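Local coordinates for HD domain protein (Enterococcus faecalis, PDB 4LRL) that probably hydrolyses deoxyribonucleoside triphosphates as an allosterically regulated HD-domain triphosphohydrolase, and binds dGTP, dTTP and a metal ion, at residues C102-Q106 against R107-V111; R236-G240 against G241-A245; Y470-G474 against A475-K479; F442-K446 against E447-Q451. One frame throughout, in Å; residues are numbered along the deposited sequence.

Contact 1. Residues C102-Q106 against R107-V111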
loop_
_atom_site.group_PDB
_atom_site.type_symbol
_atom_site.label_atom_id
_atom_site.label_comp_id
_atom_site.label_asym_id
_atom_site.label_seq_id
_atom_site.Cartn_x
_atom_site.Cartn_y
_atom_site.Cartn_z
ATOM N N CYS C 102 6.654 -15.136 20.786
ATOM C CA CYS C 102 7.369 -15.511 21.998
ATOM C C CYS C 102 7.735 -14.287 22.827
ATOM O O CYS C 102 7.646 -14.306 24.054
ATOM C CB CYS C 102 8.632 -16.288 21.648
ATOM S SG CYS C 102 8.341 -17.949 21.026
ATOM N N GLU C 103 8.143 -13.228 22.135
ATOM C CA GLU C 103 8.504 -11.962 22.751
ATOM C C GLU C 103 7.300 -11.363 23.488
ATOM O O GLU C 103 7.404 -10.991 24.656
ATOM C CB GLU C 103 9.028 -11.004 21.674
ATOM C CG GLU C 103 9.680 -9.752 22.205
ATOM C CD GLU C 103 11.107 -9.963 22.701
ATOM O OE1 GLU C 103 11.804 -10.871 22.204
ATOM O OE2 GLU C 103 11.540 -9.197 23.585
ATOM N N ILE C 104 6.163 -11.302 22.798
ATOM C CA ILE C 104 4.901 -10.826 23.368
ATOM C C ILE C 104 4.443 -11.723 24.526
ATOM O O ILE C 104 4.025 -11.234 25.576
ATOM C CB ILE C 104 3.809 -10.730 22.263
ATOM C CG1 ILE C 104 4.116 -9.562 21.316
ATOM C CG2 ILE C 104 2.418 -10.565 22.853
ATOM C CD1 ILE C 104 3.467 -9.687 19.931
ATOM N N PHE C 105 4.542 -13.034 24.324
ATOM C CA PHE C 105 4.152 -14.019 25.332
ATOM C C PHE C 105 4.974 -13.836 26.593
ATOM O O PHE C 105 4.439 -13.902 27.706
ATOM C CB PHE C 105 4.347 -15.438 24.795
ATOM C CG PHE C 105 3.168 -15.982 24.021
ATOM C CD1 PHE C 105 3.054 -17.353 23.792
ATOM C CD2 PHE C 105 2.165 -15.136 23.534
ATOM C CE1 PHE C 105 1.976 -17.883 23.081
ATOM C CE2 PHE C 105 1.079 -15.650 22.819
ATOM C CZ PHE C 105 0.984 -17.034 22.594
ATOM N N GLN C 106 6.276 -13.604 26.420
ATOM C CA GLN C 106 7.176 -13.495 27.563
ATOM C C GLN C 106 6.933 -12.227 28.372
ATOM O O GLN C 106 6.879 -12.283 29.601
ATOM C CB GLN C 106 8.651 -13.638 27.147
ATOM C CG GLN C 106 9.694 -13.384 28.263
ATOM C CD GLN C 106 9.439 -14.163 29.568
ATOM O OE1 GLN C 106 8.804 -15.223 29.576
ATOM N NE2 GLN C 106 9.944 -13.627 30.678
ATOM N N ARG C 107 6.744 -11.095 27.701
ATOM C CA ARG C 107 6.604 -9.838 28.447
ATOM C C ARG C 107 5.193 -9.526 28.986
ATOM O O ARG C 107 5.040 -8.655 29.835
ATOM C CB ARG C 107 7.226 -8.649 27.689
ATOM C CG ARG C 107 6.291 -7.865 26.795
ATOM C CD ARG C 107 6.998 -6.633 26.222
ATOM N NE ARG C 107 8.085 -6.982 25.298
ATOM C CZ ARG C 107 8.205 -6.524 24.052
ATOM N NH1 ARG C 107 9.239 -6.901 23.309
ATOM N NH2 ARG C 107 7.308 -5.681 23.543
ATOM N N ASN C 108 4.178 -10.245 28.513
ATOM C CA ASN C 108 2.799 -9.979 28.931
ATOM C C ASN C 108 2.100 -11.173 29.582
ATOM O O ASN C 108 1.199 -11.001 30.408
ATOM C CB ASN C 108 1.963 -9.464 27.754
ATOM C CG ASN C 108 2.476 -8.148 27.201
ATOM O OD1 ASN C 108 2.382 -7.104 27.842
ATOM N ND2 ASN C 108 3.024 -8.196 26.003
ATOM N N TYR C 109 2.514 -12.381 29.210
ATOM C CA TYR C 109 1.824 -13.583 29.670
ATOM C C TYR C 109 2.770 -14.672 30.158
ATOM O O TYR C 109 2.543 -15.852 29.898
ATOM C CB TYR C 109 0.933 -14.139 28.556
ATOM C CG TYR C 109 0.078 -13.107 27.868
ATOM C CD1 TYR C 109 0.394 -12.662 26.590
ATOM C CD2 TYR C 109 -1.046 -12.573 28.495
ATOM C CE1 TYR C 109 -0.384 -11.708 25.944
ATOM C CE2 TYR C 109 -1.828 -11.614 27.863
ATOM C CZ TYR C 109 -1.486 -11.187 26.585
ATOM O OH TYR C 109 -2.259 -10.249 25.953
ATOM N N SER C 110 3.831 -14.279 30.852
ATOM C CA SER C 110 4.804 -15.243 31.365
ATOM C C SER C 110 4.165 -16.104 32.461
ATOM O O SER C 110 3.117 -15.745 33.014
ATOM C CB SER C 110 6.042 -14.525 31.905
ATOM O OG SER C 110 5.810 -14.026 33.212
ATOM N N VAL C 111 4.794 -17.239 32.761
ATOM C CA VAL C 111 4.332 -18.109 33.847
ATOM C C VAL C 111 4.410 -17.377 35.191
ATOM O O VAL C 111 3.590 -17.618 36.078
ATOM C CB VAL C 111 5.089 -19.465 33.873
ATOM C CG1 VAL C 111 4.825 -20.226 35.172
ATOM C CG2 VAL C 111 4.678 -20.314 32.680
#

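Contact 2. Residues R236-G240 against G241-A245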
loop_
_atom_site.group_PDB
_atom_site.type_symbol
_atom_site.label_atom_id
_atom_site.label_comp_id
_atom_site.label_asym_id
_atom_site.label_seq_id
_atom_site.Cartn_x
_atom_site.Cartn_y
_atom_site.Cartn_z
ATOM N N ARG C 236 -2.554 -15.011 22.628
ATOM C CA ARG C 236 -2.373 -15.314 24.043
ATOM C C ARG C 236 -2.112 -16.813 24.258
ATOM O O ARG C 236 -2.698 -17.642 23.565
ATOM C CB ARG C 236 -3.635 -14.882 24.792
ATOM C CG ARG C 236 -3.611 -15.063 26.293
ATOM C CD ARG C 236 -5.021 -15.147 26.837
ATOM N NE ARG C 236 -5.070 -14.835 28.262
ATOM C CZ ARG C 236 -5.476 -13.672 28.763
ATOM N NH1 ARG C 236 -5.879 -12.685 27.963
ATOM N NH2 ARG C 236 -5.478 -13.493 30.076
ATOM N N PRO C 237 -1.232 -17.163 25.214
ATOM C CA PRO C 237 -1.156 -18.562 25.604
ATOM C C PRO C 237 -2.242 -18.900 26.623
ATOM O O PRO C 237 -2.757 -18.013 27.294
ATOM C CB PRO C 237 0.214 -18.656 26.278
ATOM C CG PRO C 237 0.387 -17.310 26.921
ATOM C CD PRO C 237 -0.268 -16.330 25.968
ATOM N N TYR C 238 -2.593 -20.178 26.703
ATOM C CA TYR C 238 -3.353 -20.728 27.827
ATOM C C TYR C 238 -2.953 -22.195 27.987
ATOM O O TYR C 238 -2.169 -22.726 27.185
ATOM C CB TYR C 238 -4.867 -20.564 27.627
ATOM C CG TYR C 238 -5.492 -21.521 26.636
ATOM C CD1 TYR C 238 -6.287 -22.576 27.073
ATOM C CD2 TYR C 238 -5.287 -21.368 25.264
ATOM C CE1 TYR C 238 -6.857 -23.471 26.167
ATOM C CE2 TYR C 238 -5.859 -22.244 24.345
ATOM C CZ TYR C 238 -6.641 -23.297 24.804
ATOM O OH TYR C 238 -7.210 -24.171 23.906
ATOM N N LYS C 239 -3.508 -22.848 29.005
ATOM C CA LYS C 239 -3.141 -24.222 29.343
ATOM C C LYS C 239 -3.190 -25.170 28.144
ATOM O O LYS C 239 -2.291 -25.991 27.969
ATOM C CB LYS C 239 -4.027 -24.740 30.479
ATOM C CG LYS C 239 -3.523 -26.002 31.144
ATOM C CD LYS C 239 -4.444 -26.369 32.298
ATOM C CE LYS C 239 -3.921 -27.550 33.079
ATOM N NZ LYS C 239 -4.757 -27.763 34.275
ATOM N N GLY C 240 -4.225 -25.037 27.316
ATOM C CA GLY C 240 -4.398 -25.889 26.142
ATOM C C GLY C 240 -3.785 -25.340 24.864
ATOM O O GLY C 240 -4.075 -25.834 23.776
ATOM N N GLY C 241 -2.942 -24.321 24.968
ATOM C CA GLY C 241 -2.236 -23.849 23.779
ATOM C C GLY C 241 -2.246 -22.354 23.543
ATOM O O GLY C 241 -1.757 -21.575 24.367
ATOM N N ILE C 242 -2.804 -21.970 22.399
ATOM C CA ILE C 242 -2.844 -20.574 21.962
ATOM C C ILE C 242 -4.276 -20.144 21.657
ATOM O O ILE C 242 -5.027 -20.871 21.010
ATOM C CB ILE C 242 -1.938 -20.360 20.727
ATOM C CG1 ILE C 242 -0.469 -20.407 21.151
ATOM C CG2 ILE C 242 -2.280 -19.057 20.000
ATOM C CD1 ILE C 242 0.505 -20.315 20.002
ATOM N N ALA C 243 -4.632 -18.954 22.131
ATOM C CA ALA C 243 -5.961 -18.388 21.945
ATOM C C ALA C 243 -5.863 -16.914 21.567
ATOM O O ALA C 243 -4.770 -16.367 21.444
ATOM C CB ALA C 243 -6.801 -18.561 23.221
ATOM N N PHE C 244 -7.012 -16.275 21.373
ATOM C CA PHE C 244 -7.044 -14.877 20.968
ATOM C C PHE C 244 -8.117 -14.151 21.727
ATOM O O PHE C 244 -9.271 -14.587 21.765
ATOM C CB PHE C 244 -7.258 -14.751 19.448
ATOM C CG PHE C 244 -6.272 -15.548 18.650
ATOM C CD1 PHE C 244 -6.449 -16.926 18.474
ATOM C CD2 PHE C 244 -5.147 -14.941 18.112
ATOM C CE1 PHE C 244 -5.522 -17.674 17.777
ATOM C CE2 PHE C 244 -4.220 -15.688 17.400
ATOM C CZ PHE C 244 -4.408 -17.051 17.230
ATOM N N ALA C 245 -7.724 -13.037 22.335
ATOM C CA ALA C 245 -8.647 -12.219 23.111
ATOM C C ALA C 245 -9.888 -11.925 22.275
ATOM O O ALA C 245 -9.779 -11.608 21.078
ATOM C CB ALA C 245 -7.970 -10.927 23.557
#

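Contact 3. Residues Y470-G474 against A475-K479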
loop_
_atom_site.group_PDB
_atom_site.type_symbol
_atom_site.label_atom_id
_atom_site.label_comp_id
_atom_site.label_asym_id
_atom_site.label_seq_id
_atom_site.Cartn_x
_atom_site.Cartn_y
_atom_site.Cartn_z
ATOM N N TYR C 470 -18.732 -30.356 -26.215
ATOM C CA TYR C 470 -18.810 -30.821 -24.828
ATOM C C TYR C 470 -18.264 -29.817 -23.796
ATOM O O TYR C 470 -18.390 -30.045 -22.585
ATOM C CB TYR C 470 -18.092 -32.163 -24.672
ATOM C CG TYR C 470 -18.873 -33.326 -25.243
ATOM C CD1 TYR C 470 -18.671 -33.753 -26.559
ATOM C CD2 TYR C 470 -19.834 -33.983 -24.476
ATOM C CE1 TYR C 470 -19.400 -34.814 -27.088
ATOM C CE2 TYR C 470 -20.567 -35.044 -24.991
ATOM C CZ TYR C 470 -20.343 -35.456 -26.297
ATOM O OH TYR C 470 -21.072 -36.504 -26.805
ATOM N N ILE C 471 -17.664 -28.723 -24.275
ATOM C CA ILE C 471 -17.079 -27.706 -23.398
ATOM C C ILE C 471 -17.836 -26.396 -23.541
ATOM O O ILE C 471 -17.786 -25.752 -24.590
ATOM C CB ILE C 471 -15.574 -27.449 -23.692
ATOM C CG1 ILE C 471 -14.771 -28.757 -23.724
ATOM C CG2 ILE C 471 -14.992 -26.437 -22.689
ATOM C CD1 ILE C 471 -14.858 -29.596 -22.456
ATOM N N HIS C 472 -18.518 -26.003 -22.469
ATOM C CA HIS C 472 -19.428 -24.874 -22.504
ATOM C C HIS C 472 -19.400 -24.112 -21.175
ATOM O O HIS C 472 -19.601 -24.701 -20.106
ATOM C CB HIS C 472 -20.841 -25.378 -22.822
ATOM C CG HIS C 472 -21.814 -24.297 -23.175
ATOM N ND1 HIS C 472 -21.749 -23.595 -24.360
ATOM C CD2 HIS C 472 -22.887 -23.811 -22.507
ATOM C CE1 HIS C 472 -22.731 -22.711 -24.401
ATOM N NE2 HIS C 472 -23.438 -22.822 -23.290
ATOM N N ASN C 473 -19.156 -22.804 -21.253
ATOM C CA ASN C 473 -19.067 -21.936 -20.068
ATOM C C ASN C 473 -18.042 -22.437 -19.039
ATOM O O ASN C 473 -18.317 -22.457 -17.839
ATOM C CB ASN C 473 -20.449 -21.768 -19.418
ATOM C CG ASN C 473 -21.427 -21.028 -20.305
ATOM O OD1 ASN C 473 -21.029 -20.324 -21.232
ATOM N ND2 ASN C 473 -22.717 -21.173 -20.018
ATOM N N GLY C 474 -16.877 -22.866 -19.529
ATOM C CA GLY C 474 -15.834 -23.447 -18.691
ATOM C C GLY C 474 -16.194 -24.791 -18.082
ATOM O O GLY C 474 -15.441 -25.328 -17.273
ATOM N N ALA C 475 -17.334 -25.351 -18.480
ATOM C CA ALA C 475 -17.800 -26.607 -17.903
ATOM C C ALA C 475 -18.040 -27.712 -18.928
ATOM O O ALA C 475 -18.335 -27.465 -20.104
ATOM C CB ALA C 475 -19.052 -26.379 -17.063
ATOM N N LEU C 476 -17.899 -28.943 -18.460
ATOM C CA LEU C 476 -18.242 -30.116 -19.240
ATOM C C LEU C 476 -19.757 -30.197 -19.299
ATOM O O LEU C 476 -20.413 -30.193 -18.253
ATOM C CB LEU C 476 -17.712 -31.345 -18.528
ATOM C CG LEU C 476 -17.492 -32.614 -19.325
ATOM C CD1 LEU C 476 -15.999 -32.752 -19.504
ATOM C CD2 LEU C 476 -18.043 -33.781 -18.538
ATOM N N VAL C 477 -20.323 -30.239 -20.504
ATOM C CA VAL C 477 -21.772 -30.409 -20.633
ATOM C C VAL C 477 -22.148 -31.838 -20.965
ATOM O O VAL C 477 -21.684 -32.407 -21.959
ATOM C CB VAL C 477 -22.459 -29.436 -21.650
ATOM C CG1 VAL C 477 -22.746 -28.083 -21.003
ATOM C CG2 VAL C 477 -21.665 -29.298 -22.954
ATOM N N LEU C 478 -22.982 -32.411 -20.108
ATOM C CA LEU C 478 -23.552 -33.718 -20.346
ATOM C C LEU C 478 -24.772 -33.533 -21.229
ATOM O O LEU C 478 -25.629 -32.690 -20.958
ATOM C CB LEU C 478 -23.927 -34.392 -19.022
ATOM C CG LEU C 478 -22.872 -34.332 -17.908
ATOM C CD1 LEU C 478 -23.452 -34.880 -16.613
ATOM C CD2 LEU C 478 -21.579 -35.067 -18.291
ATOM N N LYS C 479 -24.830 -34.310 -22.302
ATOM C CA LYS C 479 -25.918 -34.229 -23.255
ATOM C C LYS C 479 -27.170 -34.848 -22.646
ATOM O O LYS C 479 -27.090 -35.836 -21.911
ATOM C CB LYS C 479 -25.534 -34.964 -24.544
ATOM C CG LYS C 479 -24.213 -34.513 -25.161
ATOM C CD LYS C 479 -24.392 -33.520 -26.291
ATOM C CE LYS C 479 -23.051 -32.956 -26.716
ATOM N NZ LYS C 479 -23.030 -32.599 -28.158
#

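Contact 4. Residues F442-K446 against E447-Q451. With DGT (2'-deoxyguanosine-5'-triphosphate), chain R.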
loop_
_atom_site.group_PDB
_atom_site.type_symbol
_atom_site.label_atom_id
_atom_site.label_comp_id
_atom_site.label_asym_id
_atom_site.label_seq_id
_atom_site.Cartn_x
_atom_site.Cartn_y
_atom_site.Cartn_z
ATOM N N PHE C 442 -11.297 -31.517 -15.481
ATOM C CA PHE C 442 -10.784 -32.388 -16.521
ATOM C C PHE C 442 -9.828 -31.588 -17.408
ATOM O O PHE C 442 -10.181 -30.529 -17.940
ATOM C CB PHE C 442 -11.946 -32.973 -17.328
ATOM C CG PHE C 442 -11.516 -33.766 -18.520
ATOM C CD1 PHE C 442 -10.748 -34.922 -18.365
ATOM C CD2 PHE C 442 -11.883 -33.365 -19.799
ATOM C CE1 PHE C 442 -10.342 -35.669 -19.472
ATOM C CE2 PHE C 442 -11.496 -34.110 -20.925
ATOM C CZ PHE C 442 -10.721 -35.266 -20.762
ATOM N N TYR C 443 -8.609 -32.086 -17.553
ATOM C CA TYR C 443 -7.575 -31.335 -18.230
ATOM C C TYR C 443 -7.339 -31.924 -19.602
ATOM O O TYR C 443 -7.390 -33.130 -19.770
ATOM C CB TYR C 443 -6.286 -31.323 -17.397
ATOM C CG TYR C 443 -6.303 -30.293 -16.292
ATOM C CD1 TYR C 443 -6.780 -30.605 -15.016
ATOM C CD2 TYR C 443 -5.856 -28.999 -16.529
ATOM C CE1 TYR C 443 -6.798 -29.632 -13.990
ATOM C CE2 TYR C 443 -5.878 -28.028 -15.529
ATOM C CZ TYR C 443 -6.350 -28.349 -14.266
ATOM O OH TYR C 443 -6.357 -27.365 -13.300
ATOM N N PHE C 444 -7.077 -31.063 -20.581
ATOM C CA PHE C 444 -6.908 -31.501 -21.974
ATOM C C PHE C 444 -6.060 -30.496 -22.735
ATOM O O PHE C 444 -5.948 -29.335 -22.308
ATOM C CB PHE C 444 -8.270 -31.664 -22.662
ATOM C CG PHE C 444 -9.185 -30.481 -22.498
ATOM C CD1 PHE C 444 -9.125 -29.403 -23.387
ATOM C CD2 PHE C 444 -10.110 -30.442 -21.455
ATOM C CE1 PHE C 444 -9.981 -28.299 -23.240
ATOM C CE2 PHE C 444 -10.965 -29.345 -21.295
ATOM C CZ PHE C 444 -10.899 -28.272 -22.191
ATOM N N PRO C 445 -5.454 -30.928 -23.863
ATOM C CA PRO C 445 -4.662 -29.971 -24.637
ATOM C C PRO C 445 -5.535 -28.847 -25.155
ATOM O O PRO C 445 -6.647 -29.091 -25.623
ATOM C CB PRO C 445 -4.113 -30.812 -25.795
ATOM C CG PRO C 445 -4.154 -32.220 -25.279
ATOM C CD PRO C 445 -5.405 -32.274 -24.465
ATOM N N LYS C 446 -5.032 -27.626 -25.027
ATOM C CA LYS C 446 -5.670 -26.441 -25.587
ATOM C C LYS C 446 -6.026 -26.629 -27.067
ATOM O O LYS C 446 -7.108 -26.222 -27.507
ATOM C CB LYS C 446 -4.767 -25.210 -25.411
ATOM C CG LYS C 446 -5.443 -23.892 -25.774
ATOM C CD LYS C 446 -4.573 -22.663 -25.479
ATOM C CE LYS C 446 -5.163 -21.425 -26.157
ATOM N NZ LYS C 446 -4.705 -20.131 -25.563
ATOM N N GLU C 447 -5.127 -27.257 -27.824
ATOM C CA GLU C 447 -5.335 -27.413 -29.269
ATOM C C GLU C 447 -6.590 -28.210 -29.647
ATOM O O GLU C 447 -7.002 -28.203 -30.808
ATOM C CB GLU C 447 -4.073 -27.891 -30.025
ATOM C CG GLU C 447 -3.192 -28.927 -29.344
ATOM C CD GLU C 447 -2.210 -28.325 -28.342
ATOM O OE1 GLU C 447 -1.007 -28.223 -28.667
ATOM O OE2 GLU C 447 -2.643 -27.964 -27.228
ATOM N N MET C 448 -7.213 -28.855 -28.659
ATOM C CA MET C 448 -8.493 -29.535 -28.861
ATOM C C MET C 448 -9.617 -28.547 -29.153
ATOM O O MET C 448 -10.598 -28.899 -29.807
ATOM C CB MET C 448 -8.878 -30.383 -27.643
ATOM C CG MET C 448 -8.029 -31.632 -27.412
ATOM S SD MET C 448 -7.903 -32.766 -28.815
ATOM C CE MET C 448 -9.606 -33.274 -29.038
ATOM N N LEU C 449 -9.466 -27.316 -28.663
ATOM C CA LEU C 449 -10.502 -26.294 -28.781
ATOM C C LEU C 449 -10.342 -25.359 -29.979
ATOM O O LEU C 449 -11.294 -25.160 -30.730
ATOM C CB LEU C 449 -10.609 -25.480 -27.487
ATOM C CG LEU C 449 -11.184 -26.191 -26.258
ATOM C CD1 LEU C 449 -11.149 -25.254 -25.057
ATOM C CD2 LEU C 449 -12.604 -26.699 -26.497
ATOM N N ASP C 450 -9.153 -24.787 -30.155
ATOM C CA ASP C 450 -8.929 -23.765 -31.188
ATOM C C ASP C 450 -8.405 -24.341 -32.505
ATOM O O ASP C 450 -7.715 -25.363 -32.507
ATOM C CB ASP C 450 -8.003 -22.645 -30.671
ATOM C CG ASP C 450 -6.724 -23.181 -30.023
ATOM O OD1 ASP C 450 -6.696 -23.301 -28.777
ATOM O OD2 ASP C 450 -5.756 -23.485 -30.756
ATOM N N GLN C 451 -8.729 -23.680 -33.616
ATOM C CA GLN C 451 -8.303 -24.146 -34.945
ATOM C C GLN C 451 -7.374 -23.185 -35.703
ATOM O O GLN C 451 -7.598 -22.892 -36.880
ATOM C CB GLN C 451 -9.516 -24.541 -35.802
ATOM C CG GLN C 451 -10.101 -25.902 -35.438
ATOM C CD GLN C 451 -9.040 -26.992 -35.336
ATOM O OE1 GLN C 451 -8.730 -27.470 -34.240
ATOM N NE2 GLN C 451 -8.465 -27.376 -36.476
HETATM P PG DGT R . -6.337 -17.631 -23.012
HETATM O O1G DGT R . -7.240 -16.633 -22.307
HETATM O O2G DGT R . -7.072 -18.521 -24.004
HETATM O O3G DGT R . -5.039 -17.036 -23.534
HETATM O O3B DGT R . -5.824 -18.690 -21.903
HETATM P PB DGT R . -5.958 -18.445 -20.328
HETATM O O1B DGT R . -7.028 -19.359 -19.791
HETATM O O2B DGT R . -6.015 -16.966 -20.041
HETATM O O3A DGT R . -4.549 -18.998 -19.799
HETATM P PA DGT R . -3.131 -18.265 -19.955
HETATM O O1A DGT R . -2.135 -19.349 -20.258
HETATM O O2A DGT R . -3.166 -17.056 -20.832
HETATM O "O5'" DGT R . -2.820 -17.786 -18.447
HETATM C "C5'" DGT R . -3.762 -17.100 -17.629
HETATM C "C4'" DGT R . -3.099 -15.903 -16.952
HETATM O "O4'" DGT R . -1.780 -16.187 -16.456
HETATM C "C3'" DGT R . -2.879 -14.772 -17.947
HETATM O "O3'" DGT R . -4.092 -14.056 -18.242
HETATM C "C2'" DGT R . -1.785 -13.948 -17.280
HETATM C "C1'" DGT R . -1.035 -14.961 -16.413
HETATM N N9 DGT R . 0.356 -15.179 -16.882
HETATM C C8 DGT R . 1.458 -15.077 -16.111
HETATM N N7 DGT R . 2.594 -15.341 -16.812
HETATM C C5 DGT R . 2.214 -15.624 -18.071
HETATM C C6 DGT R . 2.894 -15.978 -19.349
HETATM O O6 DGT R . 4.130 -16.105 -19.448
HETATM N N1 DGT R . 2.146 -16.189 -20.424
HETATM C C2 DGT R . 0.813 -16.073 -20.414
HETATM N N2 DGT R . 0.164 -16.305 -21.573
HETATM N N3 DGT R . 0.108 -15.758 -19.294
HETATM C C4 DGT R . 0.745 -15.517 -18.111
#

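Contact 1. Residues C102-Q106 against R107-V111
The guanidinium of R107 meets the carboxylate of E103 at its edge. OE2 of E103 lies in the guanidinium plane, and NH1 of R107 reaches it at 3.3 Å in a salt bridge. The planes are 65° apart, and NH1-OE2 is the one bond between the two groups. NH1 meets OE2 on the anti side of the carboxylate.

The ring of Y109 carries CB of N108 over one face, toward the rim. F105 CA lies at its edge, near the ring plane. Y109 CD1 approaches the F105 ring obliquely, 4.3 Å from F105 CD2.

The helix ends here. The backbone N of R107 still bonds to E103 O at 3.1 Å, and Y109 N to F105 O at 2.9 Å. I104 O takes two donors from N108. The backbone N gives a weak bond. The side-chain ND2, at 3.2 Å, lies in the carbonyl plane on a lone pair. CG of N108 stands beside its own backbone N (chi1 -62°), which folds the amide back over the last turn. Y109 is the first residue to leave helical geometry, and S110 is the N-cap of the next helix.

These i to i+4 contacts form the C-terminal turn of helix 87-108. F105 and Y109 pack on P237 of strand 235-238. C102 and F105 touch M199 of helix 194-200, while C102 and Q106 touch R124 of helix 124-133.

Contact 2. Residues R236-G240 against G241-A245
R236 and A243 exchange two backbone hydrogen bonds. A243 N reaches R236 O at 2.7 Å and almost straight, with an angle of 174° at the hydrogen. R236 N returns to A243 O at 2.9 Å and is more bent. Nearer the turn, Y238 and G241 form a second such pair. Y238 N lies 2.8 Å from G241 O, and G241 N lies 2.8 Å from Y238 O.

P237 and I242 are the non-hydrogen-bonded pair between them. Here CA-H groups point at carbonyls: I242 CA lies 3.3 Å from R236 O, and P237 CA the same distance from G241 O.

The Y238 ring folds back over the turn. A chi1 of 76° swings it across the backbone there. One face therefore lies over the peptide nitrogens of G240 and G241, both offset toward the rim. On the same side of the sheet, Y238 CD2 touches A243 CB at 3.8 Å. G241 has phi 132°, a value that favours glycine.

Outside the hairpin, Y238 also packs on strands 411-413 and 419-421. I242 touches F105 of helix 87-108. K239, on the turn, makes a salt bridge with E116.

This is a beta hairpin with a two-residue loop, K239-G240. A type I turn from Y238 to G241 joins strands 235-238 and 241-245, at the edge of a four-stranded mixed sheet.

Contact 3. Residues Y470-G474 against A475-K479
A475 O receives the backbone N of H472 at 2.8 Å. The bond is almost linear, at 175°. The CA of I471 also approaches this oxygen, at 3.5 Å. A475 N completes the pair by bonding to H472 O at 2.9 Å. Two residues further from the turn, V477 N reaches Y470 O at 2.8 Å.

The link between H472 and A475 is a type I' turn. N473 and G474 both have positive phi there.

K479 crosses the Y470 ring at about a right angle. Its CE rests over one face, 3.8 Å from the ring centroid, in a CH-pi contact. NZ follows over the same face at 4.5 Å from the centroid, a cation-pi contact. The chain of K479 bends at chi2 (-98°), which brings CG and CE both close to Y470 CE2. V477 CG1 packs on CB of H472 at 3.8 Å.

I471 and L476, a non-hydrogen-bonded pair, lie on the face opposite H472 and A475. They pack on A356 and L371 respectively. H472 NE2 bonds to D416 of the third subunit.

The backbone bonds and tight turn fix the hairpin's shape. The cation-pi contact holds K479 against Y470 and probably favours the charged lysine.

Contact 4. Residues F442-K446 against E447-Q451
D450 OD1 lies 3.3 Å from K446 CG, and the two side chains cross at about a right angle. K446 NZ goes on to donate a hydrogen bond to the gamma-phosphate oxygen O2G of dGTP at 3.3 Å. The lysine side chain is stretched out. CG stands opposite the backbone N (chi1 -171°), and the chain stays extended to NZ, which carries the charge away from the turn and out to the nucleotide. The charge of D450 lies further from NZ, but may still temper the local positive field.

Two backbone bonds shape the turn that bears K446. M448 N bonds to P445 O at 3.1 Å, and L449 N to K446 O at 2.8 Å. E447 turns its carboxylate back over P445, with OE2 3.5 Å from P445 CB. That carboxylate also makes a salt bridge with R346.

Apolar side chains back the turn. L449 CD1 meets the F444 ring at its edge, in plane, 3.7 Å from CE1. M448 runs beside the proline, its CG 4.0 Å from P445 CD. F444 stacks edge-to-face with F467 of helix 461-468, and M448 also packs on F467.

R350 and K354 also bond to this nucleotide, as do K38, N60, Q65 and R68 of the fourth subunit. The arrangement is a short 3-10 turn following strand 441-444. It presents a lysine to a triphosphate in a nucleotide site shared between subunits, consistent with the allosteric regulation of this enzyme.

How the contacts relate
The contacts form two neighbouring pairs. Contacts 1 and 2 pack directly against each other. Contacts 3 and 4 touch where I471 meets F444 and L449. The centres of contacts 1 and 4 lie about 57 Å apart, on opposite sides of the chain's centre. Contacts 1 and 3 are surface contacts, contact 2 is buried and contact 4 partly so. Both hairpins rely on backbone pairing, but contact 2 backs its turn with a tyrosine, whereas contact 3 adds a lysine on an aromatic face. Charged side chains pair along a helix in contact 1, whereas in contact 4 a lysine binds a nucleotide.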